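Local atomic coordinates of putative branched chain amino acid ABC transporter, periplasmic amino acid-binding protein (Brucella ovis, PDB entry 4XFK), a protein that probably binds branched-chain and related amino acids in the periplasm as the receptor component of an ABC-type amino-acid transport system. Residues F142-Q147 with K378-D383. The protein carries 1 engineered substitution. Residues are numbered along the deposited sequence; the frame is centred on the assembly and turned at random. Where two conformers were deposited one is given.
Sequences FKTVAQ and KTFTGD. With ACT (acetate ion), chain C.
Phe380 points its ring at Thr144 and Gln147, one helical turn apart on helix 138-152, and the contact across the segments is entirely van der Waals. Phe380 CD2 lies 3.9 Å from Thr144 CB, and the methyl CG2 is close to the same ring atom. The far end of the ring meets the aliphatic part of Gln147, with Phe380 CZ 3.8 Å from Gln147 CG. A backbone atom joins in: Thr144 O approaches Phe380 CE2 obliquely at 3.5 Å. Lys378 CG packs over one ring face, 3.7 Å above its plane and toward the rim.

The polar ends of the two helix side chains have other partners. Thr144 OG1 sits between its own backbone N and carbonyl carbon (chi1 61°), where it is hydrogen-bonded to Ile140 O and Ser265 OG, leaving CB and CG2 for the ring. The Gln147 chain bends at chi2 (66°), and its NE2 is hydrogen-bonded to Asp151 OD1. The amide plane stands 81° from the ring plane.

Apart from this contact, Thr379 OG1 donates a 2.8 Å hydrogen bond to OXT of an acetate, probably from the crystallisation liquor.

Strand 373-380 pairs with strand 350-360, so Phe380 packs the mixed sheet of this periplasmic-binding-protein fold against helix 138-152. A polar link lies beside the ring, from Lys143 NZ to Ser385 O. Between the two segments themselves there is no hydrogen bond, only one buried aromatic ring against aliphatic carbons and a helix carbonyl.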
ATOM      1  N   PHE A 142       3.785   9.204  -5.821  1.00  6.64           N
ATOM      2  CA  PHE A 142       3.707  10.629  -6.117  1.00  7.89           C
ATOM      3  C   PHE A 142       4.314  11.050  -7.439  1.00  8.03           C
ATOM      4  O   PHE A 142       3.869  12.026  -8.031  1.00  9.55           O
ATOM      5  CB  PHE A 142       4.041  11.486  -4.889  1.00  8.33           C
ATOM      6  CG  PHE A 142       2.936  11.431  -3.890  1.00  7.68           C
ATOM      7  CD1 PHE A 142       1.852  12.296  -3.998  1.00  9.09           C
ATOM      8  CD2 PHE A 142       2.889  10.411  -2.947  1.00  7.74           C
ATOM      9  CE1 PHE A 142       0.777  12.194  -3.138  1.00  8.71           C
ATOM     10  CE2 PHE A 142       1.806  10.296  -2.081  1.00  7.97           C
ATOM     11  CZ  PHE A 142       0.744  11.176  -2.188  1.00  7.48           C
ATOM     12  N   LYS A 143       5.263  10.277  -7.951  1.00  8.73           N
ATOM     13  CA  LYS A 143       5.704  10.449  -9.327  0.50  9.70           C
ATOM     14  C   LYS A 143       4.553  10.125 -10.268  1.00  8.49           C
ATOM     15  O   LYS A 143       4.217  10.904 -11.160  1.00 10.36           O
ATOM     16  CB  LYS A 143       6.873   9.518  -9.636  0.50 11.32           C
ATOM     17  CG  LYS A 143       7.145   9.386 -11.125  0.50 14.22           C
ATOM     18  CD  LYS A 143       8.104   8.242 -11.444  0.50 15.88           C
ATOM     19  CE  LYS A 143       7.430   6.869 -11.368  0.50 13.82           C
ATOM     20  NZ  LYS A 143       7.507   6.253 -10.012  0.50 10.07           N
ATOM     21  N   THR A 144       3.933   8.957 -10.068  1.00  7.09           N
ATOM     22  CA  THR A 144       2.875   8.544 -10.987  1.00  7.90           C
ATOM     23  C   THR A 144       1.647   9.449 -10.942  1.00  7.98           C
ATOM     24  O   THR A 144       1.097   9.772 -11.995  1.00  8.97           O
ATOM     25  CB  THR A 144       2.465   7.047 -10.855  1.00  8.17           C
ATOM     26  OG1 THR A 144       1.973   6.780  -9.536  1.00  7.98           O
ATOM     27  CG2 THR A 144       3.635   6.113 -11.163  1.00  8.66           C
ATOM     28  N   VAL A 145       1.215   9.867  -9.752  1.00  7.95           N
ATOM     29  CA  VAL A 145       0.023  10.705  -9.693  1.00  8.05           C
ATOM     30  C   VAL A 145       0.264  12.039 -10.400  1.00  8.30           C
ATOM     31  O   VAL A 145      -0.581  12.511 -11.169  1.00  8.64           O
ATOM     32  CB  VAL A 145      -0.536  10.890  -8.245  1.00  8.60           C
ATOM     33  CG1 VAL A 145       0.263  11.916  -7.436  1.00  8.73           C
ATOM     34  CG2 VAL A 145      -2.005  11.263  -8.301  1.00  9.09           C
ATOM     35  N   ALA A 146       1.436  12.631 -10.182  1.00  8.45           N
ATOM     36  CA  ALA A 146       1.739  13.923 -10.782  1.00  9.54           C
ATOM     37  C   ALA A 146       1.960  13.791 -12.295  1.00  9.63           C
ATOM     38  O   ALA A 146       1.435  14.585 -13.083  1.00 10.16           O
ATOM     39  CB  ALA A 146       2.965  14.544 -10.110  1.00 10.28           C
ATOM     40  N   GLN A 147       2.735  12.792 -12.704  1.00  9.88           N
ATOM     41  CA  GLN A 147       2.991  12.591 -14.127  1.00  9.69           C
ATOM     42  C   GLN A 147       1.710  12.265 -14.896  1.00  9.70           C
ATOM     43  O   GLN A 147       1.520  12.735 -16.017  1.00 11.33           O
ATOM     44  CB  GLN A 147       4.041  11.507 -14.354  1.00  9.96           C
ATOM     45  CG  GLN A 147       4.460  11.373 -15.807  1.00 12.18           C
ATOM     46  CD  GLN A 147       5.194  12.595 -16.304  1.00 14.96           C
ATOM     47  OE1 GLN A 147       6.085  13.115 -15.630  1.00 16.65           O
ATOM     48  NE2 GLN A 147       4.814  13.074 -17.481  1.00 17.11           N
ATOM     49  N   LYS A 378      -4.971   6.832 -17.037  1.00 10.62           N
ATOM     50  CA  LYS A 378      -3.592   6.575 -17.445  1.00 11.57           C
ATOM     51  C   LYS A 378      -3.042   5.383 -16.683  1.00 11.14           C
ATOM     52  O   LYS A 378      -3.142   5.326 -15.462  1.00 12.30           O
ATOM     53  CB  LYS A 378      -2.705   7.804 -17.190  1.00 13.74           C
ATOM     54  CG  LYS A 378      -1.215   7.585 -17.458  1.00 14.46           C
ATOM     55  CD  LYS A 378      -0.944   7.307 -18.931  1.00 16.05           C
ATOM     56  CE  LYS A 378       0.543   7.117 -19.192  1.00 18.84           C
ATOM     57  NZ  LYS A 378       0.834   6.792 -20.618  1.00 21.63           N
ATOM     58  N   THR A 379      -2.461   4.431 -17.401  1.00 11.26           N
ATOM     59  CA  THR A 379      -1.768   3.321 -16.761  1.00 12.20           C
ATOM     60  C   THR A 379      -0.297   3.374 -17.124  1.00 12.45           C
ATOM     61  O   THR A 379       0.060   3.431 -18.302  1.00 16.30           O
ATOM     62  CB  THR A 379      -2.334   1.962 -17.186  1.00 13.73           C
ATOM     63  OG1 THR A 379      -3.675   1.835 -16.706  1.00 15.69           O
ATOM     64  CG2 THR A 379      -1.488   0.831 -16.613  1.00 14.50           C
ATOM     65  N   PHE A 380       0.551   3.384 -16.104  1.00 10.37           N
ATOM     66  CA  PHE A 380       1.986   3.298 -16.302  1.00 10.16           C
ATOM     67  C   PHE A 380       2.404   1.848 -16.151  1.00 10.27           C
ATOM     68  O   PHE A 380       1.946   1.158 -15.242  1.00 10.01           O
ATOM     69  CB  PHE A 380       2.723   4.162 -15.280  1.00 10.51           C
ATOM     70  CG  PHE A 380       2.511   5.630 -15.468  1.00 11.39           C
ATOM     71  CD1 PHE A 380       3.150   6.306 -16.502  1.00 12.08           C
ATOM     72  CD2 PHE A 380       1.688   6.344 -14.612  1.00 10.39           C
ATOM     73  CE1 PHE A 380       2.960   7.670 -16.687  1.00 12.55           C
ATOM     74  CE2 PHE A 380       1.500   7.712 -14.783  1.00 10.90           C
ATOM     75  CZ  PHE A 380       2.134   8.377 -15.826  1.00 12.08           C
ATOM     76  N   THR A 381       3.277   1.385 -17.036  1.00 10.42           N
ATOM     77  CA  THR A 381       3.786   0.018 -16.946  1.00 10.52           C
ATOM     78  C   THR A 381       4.632  -0.152 -15.686  1.00 10.04           C
ATOM     79  O   THR A 381       4.984   0.824 -15.021  1.00 10.11           O
ATOM     80  CB  THR A 381       4.678  -0.337 -18.150  1.00 11.39           C
ATOM     81  OG1 THR A 381       5.843   0.493 -18.117  1.00 12.47           O
ATOM     82  CG2 THR A 381       3.939  -0.139 -19.462  1.00 12.84           C
ATOM     83  N   GLY A 382       4.952  -1.399 -15.356  1.00  9.88           N
ATOM     84  CA  GLY A 382       5.863  -1.691 -14.262  1.00  9.68           C
ATOM     85  C   GLY A 382       7.187  -0.951 -14.405  1.00 10.23           C
ATOM     86  O   GLY A 382       7.664  -0.321 -13.462  1.00 10.35           O
ATOM     87  N   ASP A 383       7.772  -0.989 -15.599  1.00 11.38           N
ATOM     88  CA  ASP A 383       9.025  -0.274 -15.826  1.00 14.10           C
ATOM     89  C   ASP A 383       8.876   1.243 -15.642  1.00 13.43           C
ATOM     90  O   ASP A 383       9.782   1.912 -15.140  1.00 13.74           O
ATOM     91  CB  ASP A 383       9.587  -0.597 -17.211  1.00 16.77           C
ATOM     92  CG  ASP A 383      10.181  -1.994 -17.286  1.00 21.26           C
ATOM     93  OD1 ASP A 383      10.657  -2.489 -16.242  1.00 23.36           O
ATOM     94  OD2 ASP A 383      10.176  -2.595 -18.382  1.00 25.04           O
TER
HETATM   95  C   ACT C 501      -6.621   3.288 -18.501  1.00 25.95           C
HETATM   96  O   ACT C 501      -6.622   4.172 -19.391  1.00 30.48           O
HETATM   97  OXT ACT C 501      -5.746   3.422 -17.617  1.00 25.24           O
HETATM   98  CH3 ACT C 501      -7.609   2.156 -18.484  1.00 26.16           C